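Side-chain contacts in m3DLH protein (Halieaceae bacterium, PDB 7JKA), which probably hydrolyses dienelactones or related ester-like substrates as a member of the dienelactone hydrolase family of the alpha/beta-hydrolase fold: residues Gly99-Trp104 / Ala138-Arg143; Ala103-Ala108 / Pro160-Asp165; Gly130-Gly135 / Ala211-Thr216. One frame throughout, in Å; residues are numbered along the deposited sequence.

Overall arrangement
Contacts 1 and 2 form one charged cluster: their centres lie about 3 Å apart, and both start from helix 101-116. Two bonds tie them together, R105 NH2 to E140 OE1 at 2.9 Å and R101 NH1 to P160 O at 2.8 Å, so the loop 160-165 and helix 133-143 share neighbouring arginines. Contact 3 lies apart, its centre about 17 Å from that of contact 1 and about 20 Å from that of contact 2, and holds the probable catalytic cysteine and histidine. Helix 133-143 bridges the distance: contact 3 uses its start and contact 1 its end, and W104 CZ2 packs 3.5 Å from CE1 of F133, the residue after C132.

Contact 1 of 3, residues Gly99-Trp104 / Ala138-Arg143; sequences GDRAAW and ALELAR
E140 of helix 133-143 is held between the ring of W104 and the guanidinium of R101. Its CB heads toward helix 101-116. CG then lies over the six-membered ring of W104, 3.5 Å from the ring centroid, a CH-pi contact. A bend at chi2 (-59°) leaves CD above the ring's rim at W104 CZ3, the carboxylate plane within 19° of the indole plane. R101, in one of its two modelled conformers, grips the carboxylate side-on, its guanidinium turned steeply against it. R101 NE therefore gives E140 OE1 a nearly straight bond of 2.7 Å (168°) from well above the carboxylate plane, while R101 NH1 reaches E140 OE2 on its syn side at 3.0 Å. OE1 also takes R105 NH2, of the next turn of helix 101-116. R143, one turn further along the same helix as E140, adds another bond, its NH1 meeting E140 OE2 at 2.9 Å almost end-on to that C-O bond. The two NH1 groups, of R101 and R143, come within 3.5 Å of each other, a closeness that the shared carboxylate probably offsets. R143 NH2 is held in turn by L159 O and by E195. W104 NE1 bonds T137 OG1, which fixes the indole edge. The network thus joins the first turn of helix 101-116, whose N-cap is D100, to the last turns of helix 133-143, with strand 150-154 and helix 186-198 packed against the latter.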
ATOM      1  N   GLY A  99      16.806   6.877   0.005  1.00 16.58           N
ATOM      2  CA  GLY A  99      17.743   7.867   0.478  1.00 17.28           C
ATOM      3  C   GLY A  99      17.169   9.256   0.629  1.00 20.16           C
ATOM      4  O   GLY A  99      17.893  10.185   0.995  1.00 23.38           O
ATOM      5  N   ASP A 100      15.871   9.427   0.351  1.00 17.04           N
ATOM      6  CA  ASP A 100      15.193  10.710   0.469  1.00 16.98           C
ATOM      7  C   ASP A 100      13.818  10.390   1.068  1.00 17.29           C
ATOM      8  O   ASP A 100      12.769  10.459   0.420  1.00 16.97           O
ATOM      9  CB  ASP A 100      15.094  11.425  -0.881  1.00 18.46           C
ATOM     10  CG  ASP A 100      14.592  12.844  -0.759  1.00 21.07           C
ATOM     11  OD1 ASP A 100      14.107  13.226   0.328  1.00 20.86           O
ATOM     12  OD2 ASP A 100      14.693  13.577  -1.764  1.00 25.56           O
ATOM     13  N   ARG A 101      13.833  10.004   2.343  0.68 16.04           N
ATOM     14  CA  ARG A 101      12.604   9.585   3.003  0.68 13.34           C
ATOM     15  C   ARG A 101      11.581  10.720   3.047  0.68 16.26           C
ATOM     16  O   ARG A 101      10.376  10.465   2.971  0.68 15.92           O
ATOM     17  CB  ARG A 101      12.903   9.081   4.417  0.68 17.14           C
ATOM     18  CG  ARG A 101      13.993   8.005   4.516  0.68 23.43           C
ATOM     19  CD  ARG A 101      13.540   6.644   4.026  0.68 22.49           C
ATOM     20  NE  ARG A 101      12.769   5.891   5.014  0.68 22.51           N
ATOM     21  CZ  ARG A 101      13.302   5.113   5.954  0.68 17.10           C
ATOM     22  NH1 ARG A 101      12.512   4.462   6.789  0.68 13.42           N
ATOM     23  NH2 ARG A 101      14.625   4.995   6.081  0.68 21.00           N
ATOM     24  N   ALA A 102      12.043  11.971   3.139  1.00 20.13           N
ATOM     25  CA  ALA A 102      11.123  13.108   3.129  1.00 17.52           C
ATOM     26  C   ALA A 102      10.360  13.192   1.816  1.00 18.53           C
ATOM     27  O   ALA A 102       9.142  13.411   1.814  1.00 17.80           O
ATOM     28  CB  ALA A 102      11.885  14.409   3.387  1.00 19.64           C
ATOM     29  N   ALA A 103      11.051  13.009   0.688  1.00 14.99           N
ATOM     30  CA  ALA A 103      10.365  13.074  -0.602  1.00 16.52           C
ATOM     31  C   ALA A 103       9.437  11.881  -0.781  1.00 18.61           C
ATOM     32  O   ALA A 103       8.337  12.006  -1.334  1.00 15.42           O
ATOM     33  CB  ALA A 103      11.385  13.126  -1.741  1.00 20.63           C
ATOM     34  N   TRP A 104       9.880  10.716  -0.312  1.00 15.80           N
ATOM     35  CA  TRP A 104       9.063   9.519  -0.371  1.00 13.08           C
ATOM     36  C   TRP A 104       7.794   9.706   0.440  1.00 12.49           C
ATOM     37  O   TRP A 104       6.697   9.411  -0.032  1.00 13.46           O
ATOM     38  CB  TRP A 104       9.911   8.367   0.152  1.00 12.24           C
ATOM     39  CG  TRP A 104       9.384   6.980  -0.010  1.00 11.19           C
ATOM     40  CD1 TRP A 104       8.307   6.572  -0.709  1.00 11.82           C
ATOM     41  CD2 TRP A 104       9.962   5.816   0.581  1.00 12.79           C
ATOM     42  NE1 TRP A 104       8.156   5.196  -0.584  1.00 14.54           N
ATOM     43  CE2 TRP A 104       9.186   4.716   0.185  1.00 13.71           C
ATOM     44  CE3 TRP A 104      11.084   5.608   1.388  1.00 13.84           C
ATOM     45  CZ2 TRP A 104       9.473   3.405   0.606  1.00 11.35           C
ATOM     46  CZ3 TRP A 104      11.384   4.315   1.790  1.00 14.41           C
ATOM     47  CH2 TRP A 104      10.590   3.237   1.392  1.00 14.69           C
ATOM     48  N   ALA A 138       3.393   2.419   2.083  1.00 11.68           N
ATOM     49  CA  ALA A 138       2.318   2.549   3.060  1.00 11.18           C
ATOM     50  C   ALA A 138       2.859   2.620   4.491  1.00 11.72           C
ATOM     51  O   ALA A 138       2.348   3.387   5.319  1.00 12.71           O
ATOM     52  CB  ALA A 138       1.328   1.395   2.881  1.00 10.50           C
ATOM     53  N   LEU A 139       3.891   1.825   4.801  1.00 11.55           N
ATOM     54  CA  LEU A 139       4.495   1.875   6.129  1.00 12.78           C
ATOM     55  C   LEU A 139       5.259   3.174   6.354  1.00 14.39           C
ATOM     56  O   LEU A 139       5.297   3.676   7.485  1.00 14.05           O
ATOM     57  CB  LEU A 139       5.403   0.658   6.339  1.00 12.80           C
ATOM     58  CG  LEU A 139       4.628  -0.653   6.551  1.00 16.15           C
ATOM     59  CD1 LEU A 139       5.609  -1.835   6.613  1.00 18.75           C
ATOM     60  CD2 LEU A 139       3.781  -0.557   7.819  1.00 19.37           C
ATOM     61  N   GLU A 140       5.876   3.743   5.305  1.00 11.87           N
ATOM     62  CA  GLU A 140       6.478   5.065   5.459  1.00 13.43           C
ATOM     63  C   GLU A 140       5.426   6.110   5.788  1.00 14.81           C
ATOM     64  O   GLU A 140       5.654   6.999   6.618  1.00 14.82           O
ATOM     65  CB  GLU A 140       7.219   5.475   4.182  1.00 14.58           C
ATOM     66  CG  GLU A 140       8.517   4.709   3.964  1.00 13.83           C
ATOM     67  CD  GLU A 140       9.490   4.877   5.107  1.00 18.00           C
ATOM     68  OE1 GLU A 140      10.073   5.971   5.254  1.00 16.02           O
ATOM     69  OE2 GLU A 140       9.692   3.895   5.851  1.00 16.23           O
ATOM     70  N   LEU A 141       4.251   5.996   5.166  1.00 12.53           N
ATOM     71  CA  LEU A 141       3.164   6.925   5.451  1.00 13.37           C
ATOM     72  C   LEU A 141       2.701   6.777   6.890  1.00 13.10           C
ATOM     73  O   LEU A 141       2.501   7.770   7.591  1.00 14.73           O
ATOM     74  CB  LEU A 141       1.997   6.666   4.500  1.00 13.68           C
ATOM     75  CG  LEU A 141       0.754   7.563   4.663  1.00 13.90           C
ATOM     76  CD1 LEU A 141       1.105   9.044   4.462  1.00 14.78           C
ATOM     77  CD2 LEU A 141      -0.303   7.117   3.639  1.00 15.78           C
ATOM     78  N   ALA A 142       2.582   5.538   7.370  1.00 14.15           N
ATOM     79  CA  ALA A 142       2.233   5.354   8.774  1.00 13.17           C
ATOM     80  C   ALA A 142       3.295   5.925   9.697  1.00 15.02           C
ATOM     81  O   ALA A 142       2.973   6.579  10.698  1.00 15.49           O
ATOM     82  CB  ALA A 142       2.026   3.867   9.053  1.00 12.48           C
ATOM     83  N   ARG A 143       4.569   5.683   9.373  1.00 12.04           N
ATOM     84  CA  ARG A 143       5.665   6.164  10.216  1.00 12.82           C
ATOM     85  C   ARG A 143       5.698   7.683  10.281  1.00 13.74           C
ATOM     86  O   ARG A 143       6.141   8.258  11.290  1.00 17.21           O
ATOM     87  CB  ARG A 143       6.986   5.638   9.663  1.00 14.87           C
ATOM     88  CG  ARG A 143       7.246   4.172   9.995  1.00 16.65           C
ATOM     89  CD  ARG A 143       8.461   3.659   9.226  1.00 16.54           C
ATOM     90  NE  ARG A 143       8.918   2.362   9.729  1.00 14.78           N
ATOM     91  CZ  ARG A 143       9.809   1.604   9.094  1.00 16.60           C
ATOM     92  NH1 ARG A 143      10.333   2.007   7.943  1.00 14.85           N
ATOM     93  NH2 ARG A 143      10.212   0.465   9.629  1.00 15.01           N
TER

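Contact 2 of 3, residues Ala103-Ala108 / Pro160-Asp165; sequences AWRALA and PELPED
L162 and D165 take the guanidinium of R105 from different sides, one over a face and the other at its edge. P160 comes first and offers its carbonyl to R101; E161 starts away from the helix, and its carboxylate forms a salt bridge with R198. L162 points back at the helix and lays CD1 over one guanidinium face, 3.9 Å from R105 NH1. P163 opens a short 3-10 turn in which E164 OE2, an opposite charge, stays 5.6 Å from R105 NH1. D165 closes the turn and meets the arginine end-on: R105 NH1 bonds D165 OD1 at 2.8 Å and R105 NH2 bonds D165 OD2 at 2.7 Å, both nearly straight, on the syn side but tilted from the carboxylate plane, the two planes 30° apart. The chain of R105, extended from CG to NE (chi2 164°, chi3 -176°), carries the guanidinium to the loop. L162 N holds D165 OD2 at 2.9 Å from the other face of the carboxylate, and D165 N bonds L162 O, so the turn itself positions the acid. The R105-D165 salt bridge pins the loop between strands 150-154 and 172-178 to helix 101-116, and R105 NH2 also reaches E140 of helix 133-143.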
ATOM      1  N   ALA A 103      11.051  13.009   0.688  1.00 14.99           N
ATOM      2  CA  ALA A 103      10.365  13.074  -0.602  1.00 16.52           C
ATOM      3  C   ALA A 103       9.437  11.881  -0.781  1.00 18.61           C
ATOM      4  O   ALA A 103       8.337  12.006  -1.334  1.00 15.42           O
ATOM      5  CB  ALA A 103      11.385  13.126  -1.741  1.00 20.63           C
ATOM      6  N   TRP A 104       9.880  10.716  -0.312  1.00 15.80           N
ATOM      7  CA  TRP A 104       9.063   9.519  -0.371  1.00 13.08           C
ATOM      8  C   TRP A 104       7.794   9.706   0.440  1.00 12.49           C
ATOM      9  O   TRP A 104       6.697   9.411  -0.032  1.00 13.46           O
ATOM     10  CB  TRP A 104       9.911   8.367   0.152  1.00 12.24           C
ATOM     11  CG  TRP A 104       9.384   6.980  -0.010  1.00 11.19           C
ATOM     12  CD1 TRP A 104       8.307   6.572  -0.709  1.00 11.82           C
ATOM     13  CD2 TRP A 104       9.962   5.816   0.581  1.00 12.79           C
ATOM     14  NE1 TRP A 104       8.156   5.196  -0.584  1.00 14.54           N
ATOM     15  CE2 TRP A 104       9.186   4.716   0.185  1.00 13.71           C
ATOM     16  CE3 TRP A 104      11.084   5.608   1.388  1.00 13.84           C
ATOM     17  CZ2 TRP A 104       9.473   3.405   0.606  1.00 11.35           C
ATOM     18  CZ3 TRP A 104      11.384   4.315   1.790  1.00 14.41           C
ATOM     19  CH2 TRP A 104      10.590   3.237   1.392  1.00 14.69           C
ATOM     20  N   ARG A 105       7.934  10.221   1.660  1.00 13.73           N
ATOM     21  CA  ARG A 105       6.756  10.416   2.499  1.00 13.23           C
ATOM     22  C   ARG A 105       5.867  11.513   1.947  1.00 15.14           C
ATOM     23  O   ARG A 105       4.648  11.429   2.085  1.00 14.83           O
ATOM     24  CB  ARG A 105       7.185  10.725   3.929  1.00 16.63           C
ATOM     25  CG  ARG A 105       7.767   9.481   4.590  1.00 14.74           C
ATOM     26  CD  ARG A 105       8.551   9.767   5.845  1.00 14.91           C
ATOM     27  NE  ARG A 105       9.134   8.514   6.338  1.00 15.27           N
ATOM     28  CZ  ARG A 105       9.460   8.268   7.601  1.00 16.91           C
ATOM     29  NH1 ARG A 105       9.237   9.179   8.543  1.00 18.50           N
ATOM     30  NH2 ARG A 105       9.975   7.074   7.922  1.00 16.68           N
ATOM     31  N   ALA A 106       6.447  12.504   1.269  1.00 13.88           N
ATOM     32  CA  ALA A 106       5.640  13.586   0.718  1.00 14.11           C
ATOM     33  C   ALA A 106       4.736  13.104  -0.407  1.00 15.71           C
ATOM     34  O   ALA A 106       3.586  13.553  -0.504  1.00 15.89           O
ATOM     35  CB  ALA A 106       6.547  14.704   0.222  1.00 16.68           C
ATOM     36  N   LEU A 107       5.235  12.234  -1.292  1.00 14.84           N
ATOM     37  CA  LEU A 107       4.360  11.725  -2.344  1.00 12.76           C
ATOM     38  C   LEU A 107       3.298  10.788  -1.768  1.00 12.19           C
ATOM     39  O   LEU A 107       2.194  10.690  -2.315  1.00 14.17           O
ATOM     40  CB  LEU A 107       5.179  11.051  -3.457  1.00 14.61           C
ATOM     41  CG  LEU A 107       5.869   9.701  -3.267  1.00 15.74           C
ATOM     42  CD1 LEU A 107       4.896   8.544  -3.405  1.00 16.31           C
ATOM     43  CD2 LEU A 107       7.041   9.611  -4.289  1.00 18.46           C
ATOM     44  N   ALA A 108       3.615  10.079  -0.673  1.00 14.59           N
ATOM     45  CA  ALA A 108       2.608   9.225  -0.042  1.00 12.40           C
ATOM     46  C   ALA A 108       1.553  10.066   0.673  1.00 12.94           C
ATOM     47  O   ALA A 108       0.350   9.806   0.564  1.00 13.68           O
ATOM     48  CB  ALA A 108       3.280   8.275   0.939  1.00 13.85           C
ATOM     49  N   PRO A 160      14.376  -0.235   8.012  1.00 24.27           N
ATOM     50  CA  PRO A 160      14.277   0.358   9.347  1.00 21.86           C
ATOM     51  C   PRO A 160      13.639   1.737   9.337  1.00 21.23           C
ATOM     52  O   PRO A 160      13.717   2.492   8.361  1.00 20.23           O
ATOM     53  CB  PRO A 160      15.737   0.438   9.799  1.00 29.44           C
ATOM     54  CG  PRO A 160      16.435  -0.593   8.985  1.00 31.84           C
ATOM     55  CD  PRO A 160      15.773  -0.537   7.656  1.00 25.18           C
ATOM     56  N   GLU A 161      13.020   2.064  10.468  1.00 19.57           N
ATOM     57  CA  GLU A 161      12.475   3.396  10.700  1.00 22.10           C
ATOM     58  C   GLU A 161      13.583   4.448  10.706  1.00 18.59           C
ATOM     59  O   GLU A 161      14.776   4.140  10.780  1.00 21.07           O
ATOM     60  CB  GLU A 161      11.761   3.460  12.050  1.00 21.01           C
ATOM     61  CG  GLU A 161      12.747   3.376  13.234  1.00 20.94           C
ATOM     62  CD  GLU A 161      12.076   3.476  14.608  1.00 19.88           C
ATOM     63  OE1 GLU A 161      10.833   3.557  14.671  1.00 25.06           O
ATOM     64  OE2 GLU A 161      12.812   3.473  15.629  1.00 25.43           O
ATOM     65  N   LEU A 162      13.151   5.711  10.632  1.00 19.38           N
ATOM     66  CA  LEU A 162      13.985   6.827  11.045  1.00 21.34           C
ATOM     67  C   LEU A 162      13.828   7.014  12.555  1.00 24.65           C
ATOM     68  O   LEU A 162      12.784   6.671  13.121  1.00 21.55           O
ATOM     69  CB  LEU A 162      13.578   8.101  10.322  1.00 24.69           C
ATOM     70  CG  LEU A 162      13.695   8.148   8.795  1.00 25.71           C
ATOM     71  CD1 LEU A 162      13.156   9.474   8.317  1.00 21.43           C
ATOM     72  CD2 LEU A 162      15.142   7.988   8.352  1.00 25.00           C
ATOM     73  N   PRO A 163      14.849   7.520  13.251  1.00 27.61           N
ATOM     74  CA  PRO A 163      14.731   7.660  14.713  1.00 28.55           C
ATOM     75  C   PRO A 163      13.495   8.422  15.165  1.00 23.02           C
ATOM     76  O   PRO A 163      12.898   8.071  16.195  1.00 27.43           O
ATOM     77  CB  PRO A 163      16.027   8.398  15.086  1.00 30.44           C
ATOM     78  CG  PRO A 163      16.996   7.975  14.043  1.00 31.75           C
ATOM     79  CD  PRO A 163      16.192   7.891  12.768  1.00 28.69           C
ATOM     80  N   GLU A 164      13.093   9.460  14.434  1.00 25.45           N
ATOM     81  CA  GLU A 164      11.970  10.268  14.882  1.00 27.14           C
ATOM     82  C   GLU A 164      10.639   9.566  14.701  1.00 27.10           C
ATOM     83  O   GLU A 164       9.622  10.122  15.120  1.00 27.30           O
ATOM     84  CB  GLU A 164      11.928  11.609  14.143  1.00 25.56           C
ATOM     85  CG  GLU A 164      11.800  11.490  12.645  1.00 34.65           C
ATOM     86  CD  GLU A 164      13.136  11.638  11.946  1.00 48.48           C
ATOM     87  OE1 GLU A 164      14.150  11.046  12.412  1.00 31.27           O
ATOM     88  OE2 GLU A 164      13.165  12.369  10.934  1.00 43.14           O
ATOM     89  N   ASP A 165      10.620   8.384  14.071  1.00 21.95           N
ATOM     90  CA  ASP A 165       9.382   7.656  13.824  1.00 21.73           C
ATOM     91  C   ASP A 165       8.854   6.940  15.055  1.00 23.72           C
ATOM     92  O   ASP A 165       7.741   6.406  14.999  1.00 21.59           O
ATOM     93  CB  ASP A 165       9.576   6.607  12.733  1.00 19.23           C
ATOM     94  CG  ASP A 165       9.945   7.197  11.399  1.00 19.35           C
ATOM     95  OD1 ASP A 165       9.805   8.432  11.215  1.00 21.64           O
ATOM     96  OD2 ASP A 165      10.356   6.398  10.527  1.00 18.85           O
TER

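Contact 3 of 3, residues Gly130-Gly135 / Ala211-Thr216; sequences GFCFGG and AAHSFT
C132 meets H213 at the tightest point of this buried contact, while F131 packs on T216 beside it. In the conformer described, one of two modelled, C132 SG lies 3.1 Å from H213 NE2, an approach that does not count as a hydrogen bond. The sulfur stands 3.8 Å from the imidazole centroid and 45° off its normal, and S214 OG is farther, 3.9 Å from C132 SG. C132 sits between strand 126-131 and helix 133-143 with a positive phi of 54°, consistent with the strained turn of a nucleophile elbow. A side chain at G130 would run into the carbonyl of G134, and one at G134 would be crowded by the carbonyl of F131. F131 meets T216 obliquely, through CD2 and CE2. T216 OG1, set between its backbone N and carbonyl carbon (chi1 63°), comes within 3.4 Å of F131 CD2, and T216 CG2 lies 4.0 Å from F131 CE2. The same hydroxyl bonds the imidazoles of H155 and H57, and the F131 ring stacks on F154. H213 ND1 is hydrogen-bonded to D181, which fixes the imidazole's rotation and sets NE2 beside the sulfur, oblique to the ring; S214 OG is held by E50, which also touches C132. A leucine in place of H213 would probably leave D181 without its imidazole mate and C132 SG without a nitrogen beside it. A cysteine, a histidine and an aspartate in this succession are consistent with the Cys-His-Asp catalytic triad of dienelactone hydrolases, in which the cysteine serves as nucleophile.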
ATOM      1  N   GLY A 130      -0.582  -1.500   0.283  1.00 12.36           N
ATOM      2  CA  GLY A 130       0.433  -1.420  -0.744  1.00 10.68           C
ATOM      3  C   GLY A 130       0.992  -2.781  -1.066  1.00 11.29           C
ATOM      4  O   GLY A 130       0.999  -3.695  -0.225  1.00 11.47           O
ATOM      5  N   PHE A 131       1.472  -2.908  -2.294  1.00 11.53           N
ATOM      6  CA  PHE A 131       1.986  -4.143  -2.856  1.00 13.19           C
ATOM      7  C   PHE A 131       3.460  -3.924  -3.139  1.00 14.36           C
ATOM      8  O   PHE A 131       3.822  -2.943  -3.779  1.00 12.59           O
ATOM      9  CB  PHE A 131       1.204  -4.490  -4.130  1.00 12.54           C
ATOM     10  CG  PHE A 131      -0.248  -4.659  -3.875  1.00 10.14           C
ATOM     11  CD1 PHE A 131      -1.098  -3.567  -3.827  1.00 14.94           C
ATOM     12  CD2 PHE A 131      -0.739  -5.918  -3.559  1.00 11.64           C
ATOM     13  CE1 PHE A 131      -2.446  -3.733  -3.528  1.00 20.21           C
ATOM     14  CE2 PHE A 131      -2.086  -6.109  -3.259  1.00 15.83           C
ATOM     15  CZ  PHE A 131      -2.938  -5.005  -3.224  1.00 15.15           C
ATOM     16  N   CYS A 132       4.313  -4.822  -2.650  0.50 13.22           N
ATOM     17  CA  CYS A 132       5.780  -4.717  -2.832  0.50 14.06           C
ATOM     18  C   CYS A 132       6.240  -3.352  -2.353  0.50 13.23           C
ATOM     19  O   CYS A 132       5.933  -2.972  -1.214  0.50 14.13           O
ATOM     20  CB  CYS A 132       6.163  -4.990  -4.256  0.50 18.77           C
ATOM     21  SG  CYS A 132       5.700  -6.519  -4.667  0.50 20.09           S
ATOM     22  N   PHE A 133       6.956  -2.597  -3.184  1.00 10.79           N
ATOM     23  CA  PHE A 133       7.427  -1.280  -2.765  1.00 13.50           C
ATOM     24  C   PHE A 133       6.279  -0.371  -2.338  1.00 12.72           C
ATOM     25  O   PHE A 133       6.470   0.473  -1.462  1.00 12.97           O
ATOM     26  CB  PHE A 133       8.218  -0.628  -3.911  1.00 12.26           C
ATOM     27  CG  PHE A 133       8.789   0.716  -3.560  1.00 12.51           C
ATOM     28  CD1 PHE A 133       9.942   0.830  -2.789  1.00 14.22           C
ATOM     29  CD2 PHE A 133       8.174   1.874  -4.012  1.00 15.92           C
ATOM     30  CE1 PHE A 133      10.474   2.094  -2.472  1.00 16.66           C
ATOM     31  CE2 PHE A 133       8.703   3.134  -3.710  1.00 15.00           C
ATOM     32  CZ  PHE A 133       9.846   3.239  -2.935  1.00 16.88           C
ATOM     33  N   GLY A 134       5.085  -0.556  -2.914  1.00 11.02           N
ATOM     34  CA  GLY A 134       3.906   0.160  -2.425  1.00 11.66           C
ATOM     35  C   GLY A 134       3.567  -0.134  -0.977  1.00 10.61           C
ATOM     36  O   GLY A 134       3.082   0.748  -0.252  1.00 10.62           O
ATOM     37  N   GLY A 135       3.807  -1.367  -0.529  1.00 10.94           N
ATOM     38  CA  GLY A 135       3.604  -1.676   0.877  1.00 13.50           C
ATOM     39  C   GLY A 135       4.631  -0.978   1.741  1.00 11.55           C
ATOM     40  O   GLY A 135       4.304  -0.458   2.814  1.00 12.22           O
ATOM     41  N   ALA A 211       3.998 -18.879  -0.325  1.00 23.82           N
ATOM     42  CA  ALA A 211       4.090 -17.727  -1.208  1.00 21.24           C
ATOM     43  C   ALA A 211       5.479 -17.102  -1.222  1.00 20.00           C
ATOM     44  O   ALA A 211       6.194 -17.097  -0.215  1.00 21.59           O
ATOM     45  CB  ALA A 211       3.082 -16.676  -0.791  1.00 18.60           C
ATOM     46  N   ALA A 212       5.824 -16.518  -2.371  1.00 18.79           N
ATOM     47  CA  ALA A 212       7.071 -15.776  -2.512  1.00 22.24           C
ATOM     48  C   ALA A 212       6.759 -14.310  -2.771  1.00 22.47           C
ATOM     49  O   ALA A 212       5.742 -13.809  -2.292  1.00 21.37           O
ATOM     50  CB  ALA A 212       7.927 -16.365  -3.637  1.00 28.13           C
ATOM     51  N   HIS A 213       7.594 -13.614  -3.536  1.00 20.65           N
ATOM     52  CA  HIS A 213       7.284 -12.231  -3.863  1.00 21.53           C
ATOM     53  C   HIS A 213       6.181 -12.157  -4.916  1.00 23.89           C
ATOM     54  O   HIS A 213       5.969 -13.091  -5.697  1.00 22.50           O
ATOM     55  CB  HIS A 213       8.531 -11.503  -4.365  1.00 23.29           C
ATOM     56  CG  HIS A 213       8.504 -10.025  -4.126  1.00 24.80           C
ATOM     57  ND1 HIS A 213       8.607  -9.474  -2.867  1.00 25.19           N
ATOM     58  CD2 HIS A 213       8.394  -8.986  -4.987  1.00 30.84           C
ATOM     59  CE1 HIS A 213       8.563  -8.158  -2.960  1.00 25.79           C
ATOM     60  NE2 HIS A 213       8.432  -7.837  -4.235  1.00 30.23           N
ATOM     61  N   SER A 214       5.457 -11.035  -4.907  1.00 21.18           N
ATOM     62  CA  SER A 214       4.449 -10.715  -5.917  1.00 20.44           C
ATOM     63  C   SER A 214       3.320 -11.744  -5.951  1.00 20.32           C
ATOM     64  O   SER A 214       2.727 -11.987  -7.008  1.00 21.59           O
ATOM     65  CB  SER A 214       5.087 -10.563  -7.296  1.00 24.80           C
ATOM     66  OG  SER A 214       6.016  -9.494  -7.246  1.00 27.91           O
ATOM     67  N   PHE A 215       2.995 -12.323  -4.795  1.00 18.22           N
ATOM     68  CA  PHE A 215       2.029 -13.414  -4.796  1.00 17.02           C
ATOM     69  C   PHE A 215       0.614 -12.960  -5.142  1.00 21.74           C
ATOM     70  O   PHE A 215      -0.223 -13.811  -5.444  1.00 19.06           O
ATOM     71  CB  PHE A 215       2.047 -14.156  -3.448  1.00 17.46           C
ATOM     72  CG  PHE A 215       1.711 -13.309  -2.261  1.00 13.95           C
ATOM     73  CD1 PHE A 215       0.391 -12.893  -2.015  1.00 14.23           C
ATOM     74  CD2 PHE A 215       2.683 -13.023  -1.324  1.00 13.22           C
ATOM     75  CE1 PHE A 215       0.103 -12.159  -0.854  1.00 14.12           C
ATOM     76  CE2 PHE A 215       2.413 -12.279  -0.179  1.00 13.08           C
ATOM     77  CZ  PHE A 215       1.119 -11.837   0.066  1.00 13.40           C
ATOM     78  N   THR A 216       0.329 -11.653  -5.148  1.00 19.18           N
ATOM     79  CA  THR A 216      -1.002 -11.186  -5.526  1.00 21.65           C
ATOM     80  C   THR A 216      -1.156 -10.932  -7.019  1.00 23.17           C
ATOM     81  O   THR A 216      -2.266 -10.609  -7.463  1.00 22.59           O
ATOM     82  CB  THR A 216      -1.354  -9.884  -4.800  1.00 15.94           C
ATOM     83  OG1 THR A 216      -0.427  -8.864  -5.216  1.00 17.70           O
ATOM     84  CG2 THR A 216      -1.300 -10.040  -3.296  1.00 15.91           C
TER